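Local structure of glycoside Hydrolase Family 43_12 (Metagenome, 7JVH) at residues K24-N32 and E413-L421; Y451-L461 and L473-Q482. The protein probably hydrolyses glycosidic bonds in arabinose- or xylose-containing plant polysaccharides, as a family 43 glycoside hydrolase with a C-terminal concanavalin A-like domain. One frame throughout, in Å; residues are numbered along the deposited sequence.

Contact 1: residues K24-N32 and E413-L421; sequences KVPAATFTN and EGGLQMTAL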
loop_
_atom_site.group_PDB
_atom_site.type_symbol
_atom_site.label_atom_id
_atom_site.label_comp_id
_atom_site.label_asym_id
_atom_site.label_seq_id
_atom_site.Cartn_x
_atom_site.Cartn_y
_atom_site.Cartn_z
ATOM N N LYS A 24 20.411 -9.370 23.291
ATOM C CA LYS A 24 19.731 -9.393 24.618
ATOM C C LYS A 24 19.478 -7.986 25.157
ATOM O O LYS A 24 20.056 -7.020 24.675
ATOM C CB LYS A 24 20.571 -10.165 25.631
ATOM C CG LYS A 24 20.827 -11.603 25.225
ATOM C CD LYS A 24 21.713 -12.324 26.223
ATOM C CE LYS A 24 22.223 -13.627 25.641
ATOM N NZ LYS A 24 23.310 -14.183 26.487
ATOM N N VAL A 25 18.644 -7.912 26.198
ATOM C CA VAL A 25 18.141 -6.676 26.836
ATOM C C VAL A 25 17.661 -5.654 25.809
ATOM O O VAL A 25 18.447 -5.127 25.030
ATOM C CB VAL A 25 19.137 -6.028 27.853
ATOM C CG1 VAL A 25 19.576 -7.037 28.913
ATOM C CG2 VAL A 25 20.336 -5.411 27.164
ATOM N N PRO A 26 16.346 -5.333 25.768
ATOM C CA PRO A 26 15.820 -4.364 24.802
ATOM C C PRO A 26 16.363 -2.941 24.982
ATOM O O PRO A 26 16.792 -2.577 26.063
ATOM C CB PRO A 26 14.309 -4.392 25.080
ATOM C CG PRO A 26 14.046 -5.603 25.888
ATOM C CD PRO A 26 15.298 -5.881 26.648
ATOM N N ALA A 27 16.310 -2.149 23.910
ATOM C CA ALA A 27 16.799 -0.777 23.903
ATOM C C ALA A 27 15.794 0.196 24.520
ATOM O O ALA A 27 16.174 1.228 25.064
ATOM C CB ALA A 27 17.106 -0.342 22.491
ATOM N N ALA A 28 14.506 -0.136 24.389
ATOM C CA ALA A 28 13.425 0.676 24.921
ATOM C C ALA A 28 12.098 -0.074 24.926
ATOM O O ALA A 28 11.945 -1.096 24.257
ATOM C CB ALA A 28 13.297 1.961 24.121
ATOM N N THR A 29 11.150 0.455 25.708
ATOM C CA THR A 29 9.758 0.027 25.717
ATOM C C THR A 29 8.874 1.228 25.371
ATOM O O THR A 29 8.795 2.185 26.129
ATOM C CB THR A 29 9.361 -0.564 27.079
ATOM O OG1 THR A 29 10.237 -1.650 27.394
ATOM C CG2 THR A 29 7.945 -1.097 27.070
ATOM N N PHE A 30 8.223 1.163 24.206
ATOM C CA PHE A 30 7.320 2.208 23.736
ATOM C C PHE A 30 5.936 1.911 24.290
ATOM O O PHE A 30 5.319 0.918 23.915
ATOM C CB PHE A 30 7.301 2.268 22.215
ATOM C CG PHE A 30 8.649 2.570 21.602
ATOM C CD1 PHE A 30 9.570 1.551 21.377
ATOM C CD2 PHE A 30 8.994 3.865 21.262
ATOM C CE1 PHE A 30 10.810 1.820 20.821
ATOM C CE2 PHE A 30 10.241 4.142 20.712
ATOM C CZ PHE A 30 11.145 3.118 20.476
ATOM N N THR A 31 5.477 2.775 25.206
ATOM C CA THR A 31 4.250 2.575 25.965
ATOM C C THR A 31 3.019 3.134 25.239
ATOM O O THR A 31 1.896 2.778 25.578
ATOM C CB THR A 31 4.365 3.230 27.358
ATOM O OG1 THR A 31 3.302 2.798 28.194
ATOM C CG2 THR A 31 4.285 4.727 27.252
ATOM N N ASN A 32 3.250 4.033 24.273
ATOM C CA ASN A 32 2.207 4.640 23.456
ATOM C C ASN A 32 2.682 5.021 22.058
ATOM O O ASN A 32 3.834 5.406 21.867
ATOM C CB ASN A 32 1.670 5.908 24.111
ATOM C CG ASN A 32 0.622 6.613 23.259
ATOM O OD1 ASN A 32 0.872 7.670 22.679
ATOM N ND2 ASN A 32 -0.549 6.003 23.153
ATOM N N GLU A 413 3.260 -5.718 31.557
ATOM C CA GLU A 413 2.394 -4.569 31.830
ATOM C C GLU A 413 1.994 -3.813 30.553
ATOM O O GLU A 413 1.316 -2.792 30.632
ATOM C CB GLU A 413 3.080 -3.614 32.832
ATOM C CG GLU A 413 4.274 -2.804 32.301
ATOM C CD GLU A 413 5.593 -3.579 32.186
ATOM O OE1 GLU A 413 5.841 -4.501 32.994
ATOM O OE2 GLU A 413 6.401 -3.244 31.287
ATOM N N GLY A 414 2.430 -4.315 29.391
ATOM C CA GLY A 414 2.110 -3.743 28.093
ATOM C C GLY A 414 3.184 -2.804 27.579
ATOM O O GLY A 414 3.958 -2.255 28.357
ATOM N N GLY A 415 3.214 -2.610 26.259
ATOM C CA GLY A 415 4.181 -1.752 25.596
ATOM C C GLY A 415 5.074 -2.540 24.657
ATOM O O GLY A 415 5.312 -3.732 24.879
ATOM N N LEU A 416 5.563 -1.870 23.605
ATOM C CA LEU A 416 6.478 -2.457 22.631
ATOM C C LEU A 416 7.912 -2.482 23.149
ATOM O O LEU A 416 8.644 -1.503 23.011
ATOM C CB LEU A 416 6.460 -1.684 21.304
ATOM C CG LEU A 416 5.350 -1.965 20.314
ATOM C CD1 LEU A 416 5.603 -1.219 19.018
ATOM C CD2 LEU A 416 5.227 -3.445 20.043
ATOM N N GLN A 417 8.292 -3.616 23.742
ATOM C CA GLN A 417 9.673 -3.941 24.083
ATOM C C GLN A 417 10.370 -4.353 22.789
ATOM O O GLN A 417 10.066 -5.419 22.258
ATOM C CB GLN A 417 9.714 -5.116 25.043
ATOM C CG GLN A 417 9.842 -4.749 26.507
ATOM C CD GLN A 417 9.949 -5.982 27.373
ATOM O OE1 GLN A 417 10.669 -6.938 27.043
ATOM N NE2 GLN A 417 9.247 -5.973 28.512
HETATM N N MSE A 418 11.291 -3.526 22.273
HETATM C CA MSE A 418 11.961 -3.904 21.043
HETATM C C MSE A 418 13.480 -3.817 21.196
HETATM O O MSE A 418 14.021 -2.889 21.794
HETATM C CB MSE A 418 11.373 -3.143 19.845
HETATM C CG MSE A 418 11.758 -1.693 19.655
HETATM SE SE MSE A 418 10.937 -1.021 17.956
HETATM C CE MSE A 418 9.071 -0.618 18.399
ATOM N N THR A 419 14.132 -4.872 20.682
ATOM C CA THR A 419 15.565 -5.090 20.779
ATOM C C THR A 419 16.186 -4.728 19.434
ATOM O O THR A 419 15.599 -4.974 18.389
ATOM C CB THR A 419 15.834 -6.567 21.108
ATOM O OG1 THR A 419 15.064 -6.945 22.260
ATOM C CG2 THR A 419 17.311 -6.824 21.384
ATOM N N ALA A 420 17.370 -4.113 19.466
ATOM C CA ALA A 420 18.018 -3.605 18.260
ATOM C C ALA A 420 18.630 -4.737 17.451
ATOM O O ALA A 420 19.419 -5.509 17.970
ATOM C CB ALA A 420 19.075 -2.571 18.609
ATOM N N LEU A 421 18.243 -4.831 16.174
ATOM C CA LEU A 421 18.924 -5.656 15.188
ATOM C C LEU A 421 20.235 -4.961 14.802
ATOM O O LEU A 421 20.486 -3.813 15.187
ATOM C CB LEU A 421 18.050 -5.849 13.950
ATOM C CG LEU A 421 16.745 -6.627 14.114
ATOM C CD1 LEU A 421 15.948 -6.622 12.817
ATOM C CD2 LEU A 421 16.997 -8.049 14.583
#
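Ala28 and Phe30 pair with the backbone of Met418 and Leu416 as antiparallel strands, the axes of 28-32 and 416-418 running at 160°. The bond from Leu416 N to Phe30 O measures 2.8 Å, and Phe30 N returns to Leu416 O. Met418, a selenomethionine, can be followed outward: CB sets it on the face shared with Phe30, and chi1 of 76° puts CG between the backbone N and carbonyl carbon. CG lies 3.8 Å from Phe30 CE1; SE, 5.0 Å from the Phe30 ring centroid, makes an oblique Met-aromatic contact; CE, turned back at chi3, ends 3.7 Å from Phe30 CD1. On the other face Thr29 and Gln417 run side by side, with Thr29 OG1 3.2 Å from Gln417 CG and Thr29 CG2 4.0 Å from Gly415 C. With an alanine here instead of Thr29, Gln417 CG and Gly415 would lose these neighbours, and the Gln417 chain would probably be freer to turn. Met563 of strand 560-566 touches Phe30, Leu416 and Met418. The chemistry thus differs by face: the Phe30 face is apolar and turned into the sandwich, whereas the Thr29 face carries polar groups.

Contact 2: residues Y451-L461 and L473-Q482; sequences YNTKAAQKAGL and LTVQTEGKEQ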
loop_
_atom_site.group_PDB
_atom_site.type_symbol
_atom_site.label_atom_id
_atom_site.label_comp_id
_atom_site.label_asym_id
_atom_site.label_seq_id
_atom_site.Cartn_x
_atom_site.Cartn_y
_atom_site.Cartn_z
ATOM N N TYR A 451 13.303 4.400 28.229
ATOM C CA TYR A 451 14.564 4.177 27.556
ATOM C C TYR A 451 15.472 3.458 28.509
ATOM O O TYR A 451 15.995 4.058 29.451
ATOM C CB TYR A 451 15.158 5.530 27.130
ATOM C CG TYR A 451 16.569 5.445 26.623
ATOM C CD1 TYR A 451 16.831 5.154 25.286
ATOM C CD2 TYR A 451 17.643 5.620 27.479
ATOM C CE1 TYR A 451 18.130 5.052 24.807
ATOM C CE2 TYR A 451 18.950 5.516 27.014
ATOM C CZ TYR A 451 19.187 5.230 25.675
ATOM O OH TYR A 451 20.476 5.150 25.249
ATOM N N ASN A 452 15.604 2.143 28.317
ATOM C CA ASN A 452 16.655 1.331 28.962
ATOM C C ASN A 452 18.073 1.956 28.991
ATOM O O ASN A 452 18.797 1.924 28.001
ATOM C CB ASN A 452 16.728 -0.033 28.290
ATOM C CG ASN A 452 17.593 -0.997 29.056
ATOM O OD1 ASN A 452 18.581 -0.599 29.663
ATOM N ND2 ASN A 452 17.218 -2.272 29.052
ATOM N N THR A 453 18.453 2.503 30.151
ATOM C CA THR A 453 19.759 3.165 30.354
ATOM C C THR A 453 20.908 2.172 30.400
ATOM O O THR A 453 22.041 2.540 30.183
ATOM C CB THR A 453 19.783 4.016 31.639
ATOM O OG1 THR A 453 19.477 3.167 32.745
ATOM C CG2 THR A 453 18.779 5.147 31.524
ATOM N N LYS A 454 20.594 0.912 30.700
ATOM C CA LYS A 454 21.589 -0.159 30.769
ATOM C C LYS A 454 22.069 -0.566 29.372
ATOM O O LYS A 454 23.264 -0.684 29.152
ATOM C CB LYS A 454 21.075 -1.375 31.549
ATOM C CG LYS A 454 22.099 -2.495 31.665
ATOM C CD LYS A 454 21.681 -3.575 32.654
ATOM C CE LYS A 454 22.676 -4.742 32.633
ATOM N NZ LYS A 454 22.093 -6.073 32.999
ATOM N N ALA A 455 21.135 -0.790 28.445
ATOM C CA ALA A 455 21.471 -1.136 27.070
ATOM C C ALA A 455 22.176 0.008 26.322
ATOM O O ALA A 455 22.924 -0.245 25.391
ATOM C CB ALA A 455 20.230 -1.590 26.307
ATOM N N ALA A 456 21.928 1.253 26.744
ATOM C CA ALA A 456 22.572 2.448 26.203
ATOM C C ALA A 456 22.428 2.681 24.695
ATOM O O ALA A 456 23.047 3.594 24.129
ATOM C CB ALA A 456 24.033 2.484 26.611
ATOM N N GLN A 457 21.547 1.900 24.059
ATOM C CA GLN A 457 21.351 1.943 22.596
ATOM C C GLN A 457 20.577 3.193 22.147
ATOM O O GLN A 457 20.438 4.128 22.910
ATOM C CB GLN A 457 20.704 0.633 22.147
ATOM C CG GLN A 457 21.556 -0.575 22.497
ATOM C CD GLN A 457 20.943 -1.906 22.142
ATOM O OE1 GLN A 457 19.732 -2.052 22.028
ATOM N NE2 GLN A 457 21.795 -2.899 21.990
ATOM N N LYS A 458 20.093 3.210 20.906
ATOM C CA LYS A 458 19.305 4.310 20.370
ATOM C C LYS A 458 17.839 3.896 20.240
ATOM O O LYS A 458 17.543 2.808 19.771
ATOM C CB LYS A 458 19.833 4.721 18.991
ATOM C CG LYS A 458 21.339 4.830 18.887
ATOM C CD LYS A 458 21.715 5.379 17.514
ATOM C CE LYS A 458 23.217 5.592 17.385
ATOM N NZ LYS A 458 23.548 6.117 16.039
ATOM N N ALA A 459 16.935 4.789 20.645
ATOM C CA ALA A 459 15.499 4.537 20.603
ATOM C C ALA A 459 14.769 5.833 20.307
ATOM O O ALA A 459 15.054 6.866 20.928
ATOM C CB ALA A 459 15.019 3.968 21.928
ATOM N N GLY A 460 13.847 5.789 19.338
ATOM C CA GLY A 460 13.168 6.985 18.909
ATOM C C GLY A 460 12.072 6.854 17.882
ATOM O O GLY A 460 11.431 5.816 17.763
ATOM N N LEU A 461 11.865 7.949 17.148
ATOM C CA LEU A 461 10.718 8.164 16.289
ATOM C C LEU A 461 11.222 8.422 14.885
ATOM O O LEU A 461 12.161 9.191 14.701
ATOM C CB LEU A 461 9.923 9.384 16.809
ATOM C CG LEU A 461 8.828 9.967 15.927
ATOM C CD1 LEU A 461 7.617 9.046 15.868
ATOM C CD2 LEU A 461 8.459 11.336 16.452
ATOM N N LEU A 473 14.610 10.838 15.032
ATOM C CA LEU A 473 14.875 11.482 16.313
ATOM C C LEU A 473 15.008 10.383 17.346
ATOM O O LEU A 473 14.078 9.623 17.567
ATOM C CB LEU A 473 13.726 12.408 16.696
ATOM C CG LEU A 473 13.806 13.130 18.057
ATOM C CD1 LEU A 473 14.875 14.222 18.056
ATOM C CD2 LEU A 473 12.458 13.730 18.432
ATOM N N THR A 474 16.183 10.293 17.972
ATOM C CA THR A 474 16.509 9.224 18.905
ATOM C C THR A 474 17.111 9.788 20.200
ATOM O O THR A 474 17.886 10.758 20.173
ATOM C CB THR A 474 17.527 8.232 18.291
ATOM O OG1 THR A 474 18.680 8.953 17.852
ATOM C CG2 THR A 474 16.956 7.498 17.094
ATOM N N VAL A 475 16.738 9.168 21.328
ATOM C CA VAL A 475 17.454 9.299 22.580
ATOM C C VAL A 475 18.647 8.381 22.459
ATOM O O VAL A 475 18.513 7.254 22.012
ATOM C CB VAL A 475 16.593 8.888 23.807
ATOM C CG1 VAL A 475 17.368 8.946 25.119
ATOM C CG2 VAL A 475 15.345 9.741 23.884
ATOM N N GLN A 476 19.817 8.884 22.864
ATOM C CA GLN A 476 21.066 8.130 22.887
ATOM C C GLN A 476 21.771 8.409 24.210
ATOM O O GLN A 476 21.293 9.205 24.991
ATOM C CB GLN A 476 21.937 8.538 21.704
ATOM C CG GLN A 476 21.273 8.280 20.360
ATOM C CD GLN A 476 22.136 8.669 19.179
ATOM O OE1 GLN A 476 23.354 8.695 19.271
ATOM N NE2 GLN A 476 21.501 8.987 18.065
ATOM N N THR A 477 22.901 7.730 24.440
ATOM C CA THR A 477 23.703 7.889 25.652
ATOM C C THR A 477 25.115 8.347 25.297
ATOM O O THR A 477 25.689 7.903 24.311
ATOM C CB THR A 477 23.819 6.579 26.463
ATOM O OG1 THR A 477 22.524 5.977 26.638
ATOM C CG2 THR A 477 24.444 6.835 27.836
ATOM N N GLU A 478 25.651 9.255 26.122
ATOM C CA GLU A 478 27.007 9.782 26.010
ATOM C C GLU A 478 27.466 10.103 27.430
ATOM O O GLU A 478 26.972 11.045 28.042
ATOM C CB GLU A 478 27.043 11.033 25.134
ATOM C CG GLU A 478 26.577 10.791 23.702
ATOM C CD GLU A 478 26.686 12.015 22.809
ATOM O OE1 GLU A 478 27.273 13.023 23.221
ATOM O OE2 GLU A 478 26.155 11.971 21.691
ATOM N N GLY A 479 28.405 9.299 27.948
ATOM C CA GLY A 479 28.767 9.293 29.349
ATOM C C GLY A 479 27.695 8.515 30.102
ATOM O O GLY A 479 27.244 7.456 29.650
ATOM N N LYS A 480 27.298 9.036 31.264
ATOM C CA LYS A 480 26.164 8.505 32.017
ATOM C C LYS A 480 25.064 9.553 31.907
ATOM O O LYS A 480 24.477 10.000 32.905
ATOM C CB LYS A 480 26.529 8.196 33.483
ATOM C CG LYS A 480 25.397 7.517 34.284
ATOM C CD LYS A 480 24.795 6.310 33.561
ATOM C CE LYS A 480 23.634 5.719 34.339
ATOM N NZ LYS A 480 22.415 6.546 34.168
ATOM N N GLU A 481 24.808 9.947 30.659
ATOM C CA GLU A 481 23.837 10.955 30.305
ATOM C C GLU A 481 23.199 10.627 28.958
ATOM O O GLU A 481 23.858 10.138 28.040
ATOM C CB GLU A 481 24.503 12.329 30.245
ATOM C CG GLU A 481 24.558 13.033 31.600
ATOM C CD GLU A 481 24.691 14.542 31.466
ATOM O OE1 GLU A 481 24.091 15.089 30.484
ATOM O OE2 GLU A 481 25.382 15.161 32.333
ATOM N N GLN A 482 21.903 10.936 28.849
ATOM C CA GLN A 482 21.163 10.795 27.610
ATOM C C GLN A 482 21.124 12.096 26.829
ATOM O O GLN A 482 21.153 13.175 27.402
ATOM C CB GLN A 482 19.767 10.229 27.860
ATOM C CG GLN A 482 19.755 8.736 28.154
ATOM C CD GLN A 482 20.421 8.406 29.458
ATOM O OE1 GLN A 482 20.166 9.072 30.435
ATOM N NE2 GLN A 482 21.268 7.398 29.484
HETATM O O HOH W 1 23.647 8.851 15.783
#
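Ala459 and Val475 exchange two backbone bonds, 3.2 Å from Ala459 N to Val475 O and 2.9 Å from Val475 N to Ala459 O. Leu461 and Leu473 form the next hydrogen-bonded pair. Between them Gly460 faces Thr474 as a non-hydrogen-bonded pair, with CA atoms 4.0 Å apart; any CB on Gly460 would collide with Leu473 O. Apolar contact centres on Tyr451, whose CG is anti to the backbone N (chi1 170°), carrying the ring across to Val475. Val475 CG1 sits over the ring centre, 3.8 Å from the centroid, a CH-pi contact only 9° off the normal. The two hydrogen-bonded pairs belong to the beta hairpin of strands 458-464 and 469-477, in the six-stranded sheet of the concanavalin A-like sandwich; Tyr451, ending strand 442-451, comes from outside it. Among the polar contacts, Tyr451 OH donates to Gln457 O in the carbonyl plane and lies 2.6 Å from Thr477 OG1, at the ring's edge. Gln482 NE2 adds a weak bond to Thr477 OG1, while Gln482 OE1 takes the backbone N of Leu511. The extended Lys458 chain crosses the Gln476 amide obliquely, CE being 3.6 Å from OE1. One water accepts from both Lys458 NZ and Gln476 NE2, and NE2 also donates to Thr474 OG1, which lies in the amide plane.

Along the chain the segments come in the order 24-32, 413-421, 451-461 and 473-482, so both segments of contact 1 precede those of contact 2; their centres are about 13 Å apart. Contact 1 lies in the eight-stranded sheet, contact 2 in the six-stranded sheet facing it, and the two meet where Ala28 CB lies 3.4 Å from Ala459 CB. Strand 442-451 ties them further: it pairs with 28-37 and then runs straight into segment 451-461. Strand 560-566 lies beside 458-464 and sends Met563 to the contact 1 face. Strand 28-37, from the start of the modelled chain, is thereby built into the C-terminal sandwich, joining both ends of the chain in one domain.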